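Local coordinates for protein phosphatidylserine synthase (Haemophilus influenzae, PDB 3HSI) that is an enzyme of the phospholipase D superfamily, its chain folded round two mixed beta sheets flanked by helices, at residues 9-12 / 13-17; 186-189 / 190-194; 255-258 / 259-262; 383-387 / 388-392. All coordinates share one frame; numbering follows the deposited sequence.

How the interactions relate
Interaction 3 joins interactions 1 and 4. Its helix start packs against interaction 1 through Val262 CG1 and Leu16 CD2, 4.2 Å apart, and against interaction 4 through Leu259 CD2 and Glu392 CB, 3.4 Å apart. The centres of interactions 3 and 4 lie about 11 Å apart, those of 1 and 3 about 13 Å. Interaction 2 touches none of the others; its nearest atoms come within about 6 Å of interaction 4, and strand 391-398 runs between helix 258-268 and helix 181-195, giving side chains to both. In interaction 4, Asp390 and Glu392 both rest on His142, which lies within the family's active-site motif, residues 137-163.

Interaction 1. Residues 9-12 / 13-17; sequences TKRA and EQNLN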
ATOM      1  N   THR C   9       8.619  16.853  21.128  1.00 39.14           N
ATOM      2  CA  THR C   9       7.671  17.079  22.202  1.00 37.83           C
ATOM      3  C   THR C   9       7.257  18.532  22.244  1.00 37.13           C
ATOM      4  O   THR C   9       6.070  18.841  22.417  1.00 36.98           O
ATOM      5  CB  THR C   9       8.236  16.645  23.575  1.00 37.65           C
ATOM      6  OG1 THR C   9       8.709  15.306  23.478  1.00 36.93           O
ATOM      7  CG2 THR C   9       7.173  16.714  24.676  1.00 37.87           C
ATOM      8  N   LYS C  10       8.231  19.423  22.074  1.00 36.31           N
ATOM      9  CA  LYS C  10       7.924  20.846  22.021  1.00 35.45           C
ATOM     10  C   LYS C  10       7.208  21.207  20.719  1.00 33.88           C
ATOM     11  O   LYS C  10       6.308  22.038  20.729  1.00 33.50           O
ATOM     12  CB  LYS C  10       9.164  21.701  22.303  1.00 35.80           C
ATOM     13  CG  LYS C  10       9.259  22.113  23.793  1.00 38.75           C
ATOM     14  CD  LYS C  10      10.679  22.568  24.217  1.00 42.45           C
ATOM     15  CE  LYS C  10      10.689  23.115  25.657  1.00 43.26           C
ATOM     16  NZ  LYS C  10      11.962  22.801  26.378  1.00 44.70           N
ATOM     17  N   ARG C  11       7.567  20.537  19.623  1.00 32.70           N
ATOM     18  CA  ARG C  11       6.850  20.700  18.361  1.00 32.54           C
ATOM     19  C   ARG C  11       5.377  20.314  18.522  1.00 31.40           C
ATOM     20  O   ARG C  11       4.509  20.904  17.877  1.00 30.73           O
ATOM     21  CB  ARG C  11       7.492  19.912  17.207  1.00 32.99           C
ATOM     22  CG  ARG C  11       6.656  19.935  15.907  1.00 36.03           C
ATOM     23  CD  ARG C  11       7.305  19.221  14.718  1.00 42.50           C
ATOM     24  NE  ARG C  11       7.491  17.786  14.949  1.00 47.66           N
ATOM     25  CZ  ARG C  11       8.086  16.947  14.096  1.00 50.54           C
ATOM     26  NH1 ARG C  11       8.550  17.378  12.927  1.00 51.56           N
ATOM     27  NH2 ARG C  11       8.212  15.663  14.410  1.00 52.11           N
ATOM     28  N   ALA C  12       5.112  19.335  19.387  1.00 29.88           N
ATOM     29  CA  ALA C  12       3.759  18.835  19.589  1.00 28.78           C
ATOM     30  C   ALA C  12       2.899  19.827  20.373  1.00 28.41           C
ATOM     31  O   ALA C  12       1.724  20.054  20.049  1.00 27.70           O
ATOM     32  CB  ALA C  12       3.796  17.478  20.288  1.00 28.41           C
ATOM     33  N   GLU C  13       3.473  20.396  21.427  1.00 28.05           N
ATOM     34  CA  GLU C  13       2.771  21.414  22.187  1.00 28.47           C
ATOM     35  C   GLU C  13       2.376  22.586  21.281  1.00 27.67           C
ATOM     36  O   GLU C  13       1.231  23.032  21.332  1.00 26.98           O
ATOM     37  CB  GLU C  13       3.616  21.933  23.355  1.00 29.54           C
ATOM     38  CG  GLU C  13       2.734  22.421  24.537  1.00 34.26           C
ATOM     39  CD  GLU C  13       3.484  23.280  25.561  1.00 41.45           C
ATOM     40  OE1 GLU C  13       4.732  23.148  25.673  1.00 43.52           O
ATOM     41  OE2 GLU C  13       2.818  24.095  26.262  1.00 43.95           O
ATOM     42  N   GLN C  14       3.335  23.068  20.473  1.00 26.49           N
ATOM     43  CA  GLN C  14       3.110  24.124  19.490  1.00 25.93           C
ATOM     44  C   GLN C  14       1.989  23.788  18.516  1.00 25.38           C
ATOM     45  O   GLN C  14       1.128  24.636  18.256  1.00 25.03           O
ATOM     46  CB  GLN C  14       4.390  24.420  18.688  1.00 25.98           C
ATOM     47  CG  GLN C  14       5.534  25.008  19.516  1.00 27.08           C
ATOM     48  CD  GLN C  14       6.875  24.882  18.823  1.00 29.31           C
ATOM     49  OE1 GLN C  14       6.977  24.857  17.590  1.00 30.28           O
ATOM     50  NE2 GLN C  14       7.916  24.775  19.618  1.00 31.30           N
ATOM     51  N   ASN C  15       2.020  22.581  17.949  1.00 24.27           N
ATOM     52  CA  ASN C  15       0.981  22.188  16.993  1.00 24.36           C
ATOM     53  C   ASN C  15      -0.405  22.170  17.644  1.00 23.69           C
ATOM     54  O   ASN C  15      -1.369  22.666  17.062  1.00 23.70           O
ATOM     55  CB  ASN C  15       1.291  20.848  16.320  1.00 24.60           C
ATOM     56  CG  ASN C  15       2.666  20.832  15.640  1.00 29.07           C
ATOM     57  OD1 ASN C  15       3.261  21.891  15.345  1.00 35.39           O
ATOM     58  ND2 ASN C  15       3.192  19.637  15.417  1.00 28.61           N
ATOM     59  N   LEU C  16      -0.499  21.618  18.848  1.00 22.92           N
ATOM     60  CA  LEU C  16      -1.779  21.591  19.556  1.00 23.37           C
ATOM     61  C   LEU C  16      -2.253  23.003  19.856  1.00 22.38           C
ATOM     62  O   LEU C  16      -3.392  23.324  19.585  1.00 22.71           O
ATOM     63  CB  LEU C  16      -1.757  20.676  20.816  1.00 22.64           C
ATOM     64  CG  LEU C  16      -1.520  19.175  20.512  1.00 23.83           C
ATOM     65  CD1 LEU C  16      -1.369  18.292  21.769  1.00 25.06           C
ATOM     66  CD2 LEU C  16      -2.588  18.592  19.575  1.00 23.06           C
ATOM     67  N   ASN C  17      -1.370  23.852  20.364  1.00 22.57           N
ATOM     68  CA  ASN C  17      -1.722  25.240  20.690  1.00 23.26           C
ATOM     69  C   ASN C  17      -2.247  26.018  19.467  1.00 23.03           C
ATOM     70  O   ASN C  17      -3.076  26.942  19.601  1.00 22.28           O
ATOM     71  CB  ASN C  17      -0.528  25.978  21.320  1.00 23.16           C
ATOM     72  CG  ASN C  17      -0.187  25.480  22.734  1.00 26.72           C
ATOM     73  OD1 ASN C  17      -1.043  24.985  23.478  1.00 27.29           O
ATOM     74  ND2 ASN C  17       1.080  25.629  23.109  1.00 28.73           N
TER
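The amide of Asn15 and the guanidinium of Arg11 are the flat groups at one side of this contact, their planes 40° apart, and they do not stack. It is the aliphatic part of the arginine that touches: Arg11 CG lies 3.5 Å from Asn15 ND2, while the bend at chi3 carries the charged end away from Asn15. Asn15 ND2 donates to Asp265 OD2, which probably steadies the amide. A further flat group, the amide of Gln14, lies back alongside the carbonyl of Lys10. Its CG sits beside the backbone N rather than the carbonyl carbon (chi1 -66°), which lays CG and the amide beside Lys10 O, and Gln14 NE2 ends 3.4 Å from Lys10 O at an angle too poor for a hydrogen bond.

All of this decorates helix 8-18, an amphipathic helix close to the start of the modelled chain, and the contacts are those between residues one turn apart. Gln14 N gives Lys10 O a nearly straight bond of 3.2 Å (175°), and Glu13 N reaches Thr9 O at the same length, 3.2 Å. Leu16 N closes the next turn on Ala12 O at 3.0 Å, with Leu16 CG also leaning on that oxygen at 3.4 Å. The buried side of the helix carries Ala12 and Leu16: Ala12 CB packs on Asp265 and Leu268 of helix 258-268, and Leu16 packs on Gln269. Lys10, Glu13 and Gln14 project from the exposed side, although Glu13 also touches Gln269.

Interaction 2. Residues 186-189 / 190-194; sequences SMVN and FINDY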
ATOM      1  N   SER C 186     -20.190  23.113   9.348  1.00 22.30           N
ATOM      2  CA  SER C 186     -18.811  22.811   8.944  1.00 23.09           C
ATOM      3  C   SER C 186     -18.690  21.409   8.368  1.00 23.34           C
ATOM      4  O   SER C 186     -17.943  21.184   7.417  1.00 23.51           O
ATOM      5  CB  SER C 186     -17.876  22.934  10.149  1.00 23.18           C
ATOM      6  OG  SER C 186     -16.563  22.548   9.789  1.00 25.35           O
HETATM    7  N   MSE C 187     -19.423  20.468   8.959  1.00 22.87           N
HETATM    8  CA  MSE C 187     -19.361  19.089   8.525  1.00 23.98           C
HETATM    9  C   MSE C 187     -20.040  18.853   7.143  1.00 23.46           C
HETATM   10  O   MSE C 187     -19.464  18.215   6.230  1.00 23.86           O
HETATM   11  CB  MSE C 187     -19.879  18.190   9.649  1.00 23.69           C
HETATM   12  CG  MSE C 187     -18.920  18.261  10.845  1.00 27.04           C
HETATM   13 SE   MSE C 187     -19.269  16.895  12.162  0.75 36.39          SE
HETATM   14  CE  MSE C 187     -18.033  15.548  11.427  1.00 30.25           C
ATOM     15  N   VAL C 188     -21.208  19.448   6.981  1.00 21.86           N
ATOM     16  CA  VAL C 188     -21.917  19.434   5.718  1.00 21.89           C
ATOM     17  C   VAL C 188     -21.118  20.148   4.607  1.00 21.80           C
ATOM     18  O   VAL C 188     -21.127  19.708   3.473  1.00 21.14           O
ATOM     19  CB  VAL C 188     -23.296  20.126   5.885  1.00 22.22           C
ATOM     20  CG1 VAL C 188     -23.952  20.414   4.514  1.00 19.97           C
ATOM     21  CG2 VAL C 188     -24.182  19.303   6.833  1.00 18.28           C
ATOM     22  N   ASN C 189     -20.468  21.264   4.938  1.00 22.47           N
ATOM     23  CA  ASN C 189     -19.616  21.948   3.973  1.00 22.65           C
ATOM     24  C   ASN C 189     -18.459  21.061   3.476  1.00 23.10           C
ATOM     25  O   ASN C 189     -18.166  21.023   2.277  1.00 22.39           O
ATOM     26  CB  ASN C 189     -19.106  23.268   4.523  1.00 22.16           C
ATOM     27  CG  ASN C 189     -20.168  24.348   4.507  1.00 24.90           C
ATOM     28  OD1 ASN C 189     -21.158  24.257   3.792  1.00 25.79           O
ATOM     29  ND2 ASN C 189     -19.948  25.396   5.276  1.00 26.37           N
ATOM     30  N   PHE C 190     -17.846  20.327   4.394  1.00 23.44           N
ATOM     31  CA  PHE C 190     -16.746  19.405   4.051  1.00 23.67           C
ATOM     32  C   PHE C 190     -17.241  18.351   3.074  1.00 23.56           C
ATOM     33  O   PHE C 190     -16.588  18.028   2.061  1.00 23.16           O
ATOM     34  CB  PHE C 190     -16.166  18.738   5.324  1.00 23.18           C
ATOM     35  CG  PHE C 190     -15.060  17.759   5.036  1.00 24.35           C
ATOM     36  CD1 PHE C 190     -13.786  18.203   4.720  1.00 24.10           C
ATOM     37  CD2 PHE C 190     -15.312  16.393   5.002  1.00 25.42           C
ATOM     38  CE1 PHE C 190     -12.763  17.287   4.409  1.00 26.04           C
ATOM     39  CE2 PHE C 190     -14.281  15.466   4.685  1.00 24.10           C
ATOM     40  CZ  PHE C 190     -13.024  15.915   4.397  1.00 23.24           C
ATOM     41  N   ILE C 191     -18.423  17.828   3.382  1.00 24.31           N
ATOM     42  CA  ILE C 191     -19.029  16.780   2.589  1.00 24.52           C
ATOM     43  C   ILE C 191     -19.299  17.296   1.189  1.00 25.94           C
ATOM     44  O   ILE C 191     -18.873  16.672   0.216  1.00 25.79           O
ATOM     45  CB  ILE C 191     -20.311  16.238   3.250  1.00 25.10           C
ATOM     46  CG1 ILE C 191     -19.918  15.419   4.504  1.00 24.40           C
ATOM     47  CG2 ILE C 191     -21.123  15.400   2.266  1.00 21.27           C
ATOM     48  CD1 ILE C 191     -21.101  15.104   5.371  1.00 24.76           C
ATOM     49  N   ASN C 192     -19.975  18.444   1.097  1.00 26.34           N
ATOM     50  CA  ASN C 192     -20.292  19.021  -0.193  1.00 27.72           C
ATOM     51  C   ASN C 192     -19.043  19.448  -0.946  1.00 27.56           C
ATOM     52  O   ASN C 192     -18.904  19.107  -2.111  1.00 28.22           O
ATOM     53  CB  ASN C 192     -21.218  20.232  -0.060  1.00 28.50           C
ATOM     54  CG  ASN C 192     -22.671  19.853  -0.034  1.00 31.04           C
ATOM     55  OD1 ASN C 192     -23.264  19.597  -1.076  1.00 35.16           O
ATOM     56  ND2 ASN C 192     -23.270  19.852   1.152  1.00 32.05           N
ATOM     57  N   ASP C 193     -18.146  20.171  -0.268  1.00 27.45           N
ATOM     58  CA  ASP C 193     -16.954  20.762  -0.879  1.00 27.67           C
ATOM     59  C   ASP C 193     -15.878  19.759  -1.200  1.00 26.69           C
ATOM     60  O   ASP C 193     -15.217  19.911  -2.219  1.00 26.31           O
ATOM     61  CB  ASP C 193     -16.323  21.845   0.014  1.00 28.21           C
ATOM     62  CG  ASP C 193     -17.211  23.063   0.183  1.00 32.58           C
ATOM     63  OD1 ASP C 193     -18.308  23.130  -0.424  1.00 36.99           O
ATOM     64  OD2 ASP C 193     -16.822  23.978   0.939  1.00 38.25           O
ATOM     65  N   TYR C 194     -15.671  18.767  -0.332  1.00 25.71           N
ATOM     66  CA  TYR C 194     -14.553  17.839  -0.516  1.00 24.99           C
ATOM     67  C   TYR C 194     -14.910  16.375  -0.813  1.00 25.59           C
ATOM     68  O   TYR C 194     -14.324  15.772  -1.709  1.00 25.96           O
ATOM     69  CB  TYR C 194     -13.590  17.916   0.668  1.00 25.22           C
ATOM     70  CG  TYR C 194     -12.826  19.220   0.692  1.00 24.28           C
ATOM     71  CD1 TYR C 194     -11.841  19.480  -0.271  1.00 24.12           C
ATOM     72  CD2 TYR C 194     -13.099  20.194   1.649  1.00 22.75           C
ATOM     73  CE1 TYR C 194     -11.159  20.677  -0.299  1.00 26.53           C
ATOM     74  CE2 TYR C 194     -12.393  21.421   1.650  1.00 24.66           C
ATOM     75  CZ  TYR C 194     -11.440  21.648   0.661  1.00 27.20           C
ATOM     76  OH  TYR C 194     -10.739  22.818   0.628  1.00 29.84           O
TER
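Asn192 leans back over the turn that Val188 begins, and its side chain can be followed atom by atom. CB comes first, 3.6 Å from Val188 O. CG stands slightly further from the same oxygen, and the amide is then swung by chi2 (-80°) to bring its nitrogen round. Asn192 ND2 ends the path with a hydrogen bond of 3.2 Å to Val188 O, while Val188 CG1 packs beside that nitrogen at 3.5 Å, the two side chains running the same way. Val188 O therefore holds two donors from one residue: Asn192 N makes the regular helical bond at 2.9 Å, nearly straight at 170°, and ND2 arrives from the opposite face of the carbonyl plane, 46° out of it. Asn192 ND2 is also bonded to Tyr54 OH, which ties the amide to a neighbouring strand.

One residue on, Asp193 N makes a short bond of 2.7 Å to Asn189 O; Asp193 CB and CG lie close to that oxygen, but the carboxylate oxygens gain no bond from it. The helix widens into a pi-type turn at 191-194 as it nears its end. There Tyr194 CB lies 3.9 Å above one face of the Phe190 ring, offset toward the rim.

The stretch belongs to helix 181-195, whose buried side faces sheet strands. Val188 and Ile191 pack on strand 52-56, Val188 also on Val147. Met187, modelled as selenomethionine, reaches across to Asn393 and Leu395 of strand 391-398, and Phe190 stacks on Tyr232 and meets Phe250 of strand 245-252 obliquely.

Interaction 3. Residues 255-258 / 259-262; sequences SGNE and LNQV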
ATOM      1  N   SER C 255       1.366  11.499   4.238  1.00 24.81           N
ATOM      2  CA  SER C 255       2.012  12.822   4.360  1.00 24.85           C
ATOM      3  C   SER C 255       0.985  13.903   4.607  1.00 25.16           C
ATOM      4  O   SER C 255      -0.106  13.860   4.034  1.00 25.46           O
ATOM      5  CB  SER C 255       2.861  13.164   3.075  1.00 24.53           C
ATOM      6  N   GLY C 256       1.323  14.887   5.446  1.00 25.19           N
ATOM      7  CA  GLY C 256       0.442  16.036   5.653  1.00 24.25           C
ATOM      8  C   GLY C 256      -0.929  15.639   6.176  1.00 24.76           C
ATOM      9  O   GLY C 256      -1.916  16.341   5.938  1.00 25.99           O
ATOM     10  N   ASN C 257      -0.983  14.544   6.922  1.00 23.50           N
ATOM     11  CA  ASN C 257      -2.212  14.051   7.528  1.00 24.05           C
ATOM     12  C   ASN C 257      -2.446  14.722   8.876  1.00 24.38           C
ATOM     13  O   ASN C 257      -1.825  14.347   9.885  1.00 24.25           O
ATOM     14  CB  ASN C 257      -2.132  12.516   7.689  1.00 22.35           C
ATOM     15  CG  ASN C 257      -3.430  11.888   8.100  1.00 23.18           C
ATOM     16  OD1 ASN C 257      -4.130  12.377   9.022  1.00 20.88           O
ATOM     17  ND2 ASN C 257      -3.758  10.741   7.458  1.00 19.03           N
ATOM     18  N   GLU C 258      -3.344  15.702   8.897  1.00 24.14           N
ATOM     19  CA  GLU C 258      -3.569  16.462  10.116  1.00 24.86           C
ATOM     20  C   GLU C 258      -4.076  15.623  11.302  1.00 24.37           C
ATOM     21  O   GLU C 258      -3.572  15.756  12.416  1.00 25.02           O
ATOM     22  CB  GLU C 258      -4.519  17.652   9.891  1.00 25.97           C
ATOM     23  CG  GLU C 258      -4.615  18.489  11.179  1.00 29.30           C
ATOM     24  CD  GLU C 258      -5.203  19.870  10.987  1.00 36.34           C
ATOM     25  OE1 GLU C 258      -6.346  19.968  10.468  1.00 39.54           O
ATOM     26  OE2 GLU C 258      -4.530  20.852  11.397  1.00 37.11           O
ATOM     27  N   LEU C 259      -5.066  14.771  11.055  1.00 23.48           N
ATOM     28  CA  LEU C 259      -5.596  13.905  12.084  1.00 22.65           C
ATOM     29  C   LEU C 259      -4.508  13.066  12.734  1.00 22.44           C
ATOM     30  O   LEU C 259      -4.377  13.064  13.949  1.00 21.61           O
ATOM     31  CB  LEU C 259      -6.706  13.007  11.531  1.00 22.22           C
ATOM     32  CG  LEU C 259      -7.355  12.079  12.572  1.00 23.69           C
ATOM     33  CD1 LEU C 259      -7.990  12.830  13.772  1.00 23.75           C
ATOM     34  CD2 LEU C 259      -8.371  11.152  11.896  1.00 25.52           C
ATOM     35  N   ASN C 260      -3.713  12.377  11.917  1.00 21.61           N
ATOM     36  CA  ASN C 260      -2.619  11.607  12.472  1.00 22.21           C
ATOM     37  C   ASN C 260      -1.542  12.408  13.173  1.00 21.89           C
ATOM     38  O   ASN C 260      -1.043  11.973  14.195  1.00 21.71           O
ATOM     39  CB  ASN C 260      -2.062  10.653  11.425  1.00 22.51           C
ATOM     40  CG  ASN C 260      -3.120   9.656  10.996  1.00 23.68           C
ATOM     41  OD1 ASN C 260      -4.114   9.467  11.695  1.00 28.15           O
ATOM     42  ND2 ASN C 260      -2.934   9.045   9.869  1.00 22.65           N
ATOM     43  N   GLN C 261      -1.208  13.575  12.637  1.00 21.85           N
ATOM     44  CA  GLN C 261      -0.292  14.492  13.319  1.00 23.15           C
ATOM     45  C   GLN C 261      -0.850  14.883  14.689  1.00 21.85           C
ATOM     46  O   GLN C 261      -0.117  14.875  15.668  1.00 22.60           O
ATOM     47  CB  GLN C 261      -0.018  15.746  12.463  1.00 23.24           C
ATOM     48  CG  GLN C 261       1.164  15.601  11.520  1.00 30.08           C
ATOM     49  CD  GLN C 261       1.083  16.527  10.282  1.00 36.80           C
ATOM     50  OE1 GLN C 261       0.396  17.558  10.295  1.00 40.42           O
ATOM     51  NE2 GLN C 261       1.773  16.137   9.203  1.00 36.62           N
ATOM     52  N   VAL C 262      -2.146  15.204  14.760  1.00 21.22           N
ATOM     53  CA  VAL C 262      -2.779  15.499  16.046  1.00 20.60           C
ATOM     54  C   VAL C 262      -2.747  14.329  17.041  1.00 20.96           C
ATOM     55  O   VAL C 262      -2.375  14.488  18.198  1.00 20.75           O
ATOM     56  CB  VAL C 262      -4.223  16.065  15.865  1.00 20.91           C
ATOM     57  CG1 VAL C 262      -4.987  16.031  17.184  1.00 18.57           C
ATOM     58  CG2 VAL C 262      -4.152  17.503  15.322  1.00 20.80           C
TER
HETATM   59  O   HOH W   1       3.657  14.585   7.326  1.00 49.75           O
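Asn257 is the N-cap of helix 258-268, which follows strand 245-252 in this phospholipase D fold, and the cap is carried by its side-chain oxygen. Asn260 N, in the helix's first turn, points almost straight at Asn257 OD1: the bond is 2.9 Å long with an angle of 178° at the hydrogen. The donor sits well above the plane of the Asn257 amide, 47° out of it, rather than on a lone pair. The oxygen comes over the helix end because chi1 turns CG away from the backbone N.

The amides of Asn257 and Asn260 lie one over the other, their planes only 16° apart. Their nitrogens, Asn257 ND2 and Asn260 ND2, are 3.1 Å apart, and as both are donors they do not bond to each other. Each has an acceptor elsewhere: Asn257 ND2 takes Gly253 O back in the loop, and Asn260 ND2 makes a weak bond to Ala386 O.

The backbone completes the turn. Gln261 N reaches Asn257 O at 2.9 Å, almost in line with the carbonyl bond, and Val262 N reaches Glu258 O at 2.8 Å. On the buried side, Leu259 and Val262 pack on Leu249, and Val262 CG2 also rests on Glu258 O at 3.4 Å. Gln261 extends back along the outside toward Gly256, which has a positive phi just before the cap. A water joins them, accepting from Gly256 N at 3.0 Å and, weakly, from Gln261 NE2 at 3.1 Å.

Interaction 4. Residues 383-387 / 388-392; sequences NPRAW and RLDAE
Arg385 and Asp390 meet in a side-on salt bridge in which two nitrogens grip two oxygens. Arg385 NE gives to Asp390 OD2 at 3.1 Å, nearly in the guanidinium plane, and NH2 gives to Asp390 OD1 at 2.9 Å, using that oxygen's syn lone pair. The bend at chi3 (74°) turns the guanidinium back toward the carboxylate, while Leu389 CD1 covers one of its faces. NH1 is held from outside by Ile457 O and Val137 O, and Asp390 OD1 also accepts from Val140 N.

The backbone of Arg385 is engaged too: its O takes three N-H groups in a row, from Arg388, Leu389 and Asp390, the middle one shortest at 2.7 Å. Arg388, the other large contributor, bends at chi3 and brings NH1 to 3.6 Å from Pro384 O, and it touches Phe138 of the second subunit. A water donates to Ala386 O and to Asp390 O.

Asn383 OD1 accepts from Ala386 N at 3.0 Å, an Asx motif that opens this compact loop, and the loop then runs into strand 391-398 of the PLD-like domain.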
ATOM      1  N   ASN C 383      -4.606   1.986  13.767  1.00 24.77           N
ATOM      2  CA  ASN C 383      -3.839   0.897  13.139  1.00 24.30           C
ATOM      3  C   ASN C 383      -3.057   1.390  11.914  1.00 23.87           C
ATOM      4  O   ASN C 383      -3.328   2.476  11.427  1.00 24.18           O
ATOM      5  CB  ASN C 383      -4.779  -0.277  12.803  1.00 24.15           C
ATOM      6  CG  ASN C 383      -5.868   0.076  11.794  1.00 26.86           C
ATOM      7  OD1 ASN C 383      -6.004   1.215  11.314  1.00 31.77           O
ATOM      8  ND2 ASN C 383      -6.659  -0.915  11.465  1.00 29.42           N
ATOM      9  N   PRO C 384      -2.089   0.601  11.397  1.00 23.49           N
ATOM     10  CA  PRO C 384      -1.376   1.069  10.199  1.00 23.38           C
ATOM     11  C   PRO C 384      -2.234   1.420   8.959  1.00 24.06           C
ATOM     12  O   PRO C 384      -1.827   2.312   8.218  1.00 23.05           O
ATOM     13  CB  PRO C 384      -0.441  -0.095   9.871  1.00 23.25           C
ATOM     14  CG  PRO C 384      -0.211  -0.729  11.281  1.00 23.04           C
ATOM     15  CD  PRO C 384      -1.567  -0.693  11.868  1.00 22.40           C
ATOM     16  N   ARG C 385      -3.361   0.732   8.725  1.00 24.42           N
ATOM     17  CA  ARG C 385      -4.333   1.096   7.644  1.00 25.76           C
ATOM     18  C   ARG C 385      -4.771   2.549   7.759  1.00 25.62           C
ATOM     19  O   ARG C 385      -4.801   3.297   6.769  1.00 25.48           O
ATOM     20  CB  ARG C 385      -5.653   0.307   7.783  1.00 25.74           C
ATOM     21  CG  ARG C 385      -5.691  -1.069   7.203  1.00 28.54           C
ATOM     22  CD  ARG C 385      -7.142  -1.450   6.912  1.00 27.80           C
ATOM     23  NE  ARG C 385      -7.639  -0.742   5.728  1.00 27.01           N
ATOM     24  CZ  ARG C 385      -7.354  -1.083   4.477  1.00 28.40           C
ATOM     25  NH1 ARG C 385      -6.563  -2.122   4.236  1.00 28.23           N
ATOM     26  NH2 ARG C 385      -7.838  -0.378   3.457  1.00 28.29           N
ATOM     27  N   ALA C 386      -5.196   2.909   8.973  1.00 26.51           N
ATOM     28  CA  ALA C 386      -5.602   4.282   9.297  1.00 26.87           C
ATOM     29  C   ALA C 386      -4.455   5.275   9.049  1.00 27.20           C
ATOM     30  O   ALA C 386      -4.683   6.401   8.615  1.00 27.58           O
ATOM     31  CB  ALA C 386      -6.092   4.358  10.727  1.00 26.99           C
ATOM     32  N   TRP C 387      -3.218   4.849   9.258  1.00 27.23           N
ATOM     33  CA  TRP C 387      -2.082   5.761   9.046  1.00 27.38           C
ATOM     34  C   TRP C 387      -1.651   5.961   7.594  1.00 27.97           C
ATOM     35  O   TRP C 387      -0.785   6.806   7.290  1.00 28.95           O
ATOM     36  CB  TRP C 387      -0.871   5.325   9.886  1.00 26.77           C
ATOM     37  CG  TRP C 387      -0.632   6.252  11.046  1.00 26.70           C
ATOM     38  CD1 TRP C 387       0.461   7.055  11.248  1.00 24.25           C
ATOM     39  CD2 TRP C 387      -1.519   6.491  12.148  1.00 23.77           C
ATOM     40  NE1 TRP C 387       0.305   7.777  12.412  1.00 25.13           N
ATOM     41  CE2 TRP C 387      -0.905   7.449  12.978  1.00 24.89           C
ATOM     42  CE3 TRP C 387      -2.791   6.005  12.498  1.00 25.24           C
ATOM     43  CZ2 TRP C 387      -1.515   7.926  14.149  1.00 25.05           C
ATOM     44  CZ3 TRP C 387      -3.399   6.484  13.652  1.00 23.90           C
ATOM     45  CH2 TRP C 387      -2.757   7.421  14.466  1.00 23.99           C
ATOM     46  N   ARG C 388      -2.219   5.198   6.676  1.00 27.17           N
ATOM     47  CA  ARG C 388      -1.679   5.252   5.342  1.00 26.18           C
ATOM     48  C   ARG C 388      -2.741   5.129   4.293  1.00 24.67           C
ATOM     49  O   ARG C 388      -2.672   5.796   3.265  1.00 24.25           O
ATOM     50  CB  ARG C 388      -0.636   4.129   5.186  1.00 26.89           C
ATOM     51  CG  ARG C 388       0.122   4.146   3.922  1.00 29.27           C
ATOM     52  CD  ARG C 388       0.983   2.869   3.810  1.00 37.99           C
ATOM     53  NE  ARG C 388       2.225   2.897   4.595  1.00 42.66           N
ATOM     54  CZ  ARG C 388       2.356   2.477   5.859  1.00 47.84           C
ATOM     55  NH1 ARG C 388       1.310   2.011   6.546  1.00 50.92           N
ATOM     56  NH2 ARG C 388       3.541   2.536   6.462  1.00 48.97           N
ATOM     57  N   LEU C 389      -3.712   4.257   4.532  1.00 23.44           N
ATOM     58  CA  LEU C 389      -4.651   3.893   3.476  1.00 22.64           C
ATOM     59  C   LEU C 389      -6.021   4.580   3.574  1.00 22.01           C
ATOM     60  O   LEU C 389      -6.540   5.045   2.561  1.00 21.41           O
ATOM     61  CB  LEU C 389      -4.815   2.376   3.394  1.00 22.45           C
ATOM     62  CG  LEU C 389      -3.507   1.573   3.304  1.00 22.35           C
ATOM     63  CD1 LEU C 389      -3.763   0.076   3.442  1.00 22.37           C
ATOM     64  CD2 LEU C 389      -2.777   1.887   1.993  1.00 21.35           C
ATOM     65  N   ASP C 390      -6.596   4.666   4.770  1.00 21.94           N
ATOM     66  CA  ASP C 390      -8.043   5.031   4.874  1.00 21.75           C
ATOM     67  C   ASP C 390      -8.325   6.519   5.084  1.00 21.74           C
ATOM     68  O   ASP C 390      -7.460   7.269   5.547  1.00 20.99           O
ATOM     69  CB  ASP C 390      -8.749   4.212   5.955  1.00 22.04           C
ATOM     70  CG  ASP C 390      -8.644   2.694   5.733  1.00 22.82           C
ATOM     71  OD1 ASP C 390      -8.507   2.228   4.587  1.00 26.69           O
ATOM     72  OD2 ASP C 390      -8.729   1.940   6.719  1.00 26.68           O
ATOM     73  N   ALA C 391      -9.535   6.953   4.732  1.00 21.69           N
ATOM     74  CA  ALA C 391      -9.896   8.341   4.954  1.00 22.24           C
ATOM     75  C   ALA C 391     -10.595   8.434   6.298  1.00 22.75           C
ATOM     76  O   ALA C 391     -11.552   7.708   6.567  1.00 22.52           O
ATOM     77  CB  ALA C 391     -10.743   8.892   3.807  1.00 22.04           C
ATOM     78  N   GLU C 392     -10.075   9.303   7.163  1.00 22.58           N
ATOM     79  CA  GLU C 392     -10.503   9.373   8.555  1.00 21.64           C
ATOM     80  C   GLU C 392     -10.890  10.778   8.966  1.00 21.49           C
ATOM     81  O   GLU C 392     -10.452  11.770   8.348  1.00 20.42           O
ATOM     82  CB  GLU C 392      -9.369   8.905   9.489  1.00 21.76           C
ATOM     83  CG  GLU C 392      -8.701   7.577   9.097  1.00 24.19           C
ATOM     84  CD  GLU C 392      -9.432   6.373   9.675  1.00 27.74           C
ATOM     85  OE1 GLU C 392     -10.484   6.556  10.334  1.00 27.52           O
ATOM     86  OE2 GLU C 392      -8.947   5.240   9.494  1.00 29.19           O
TER
HETATM   87  O   HOH W   2      -4.643   7.223   5.801  1.00 21.96           O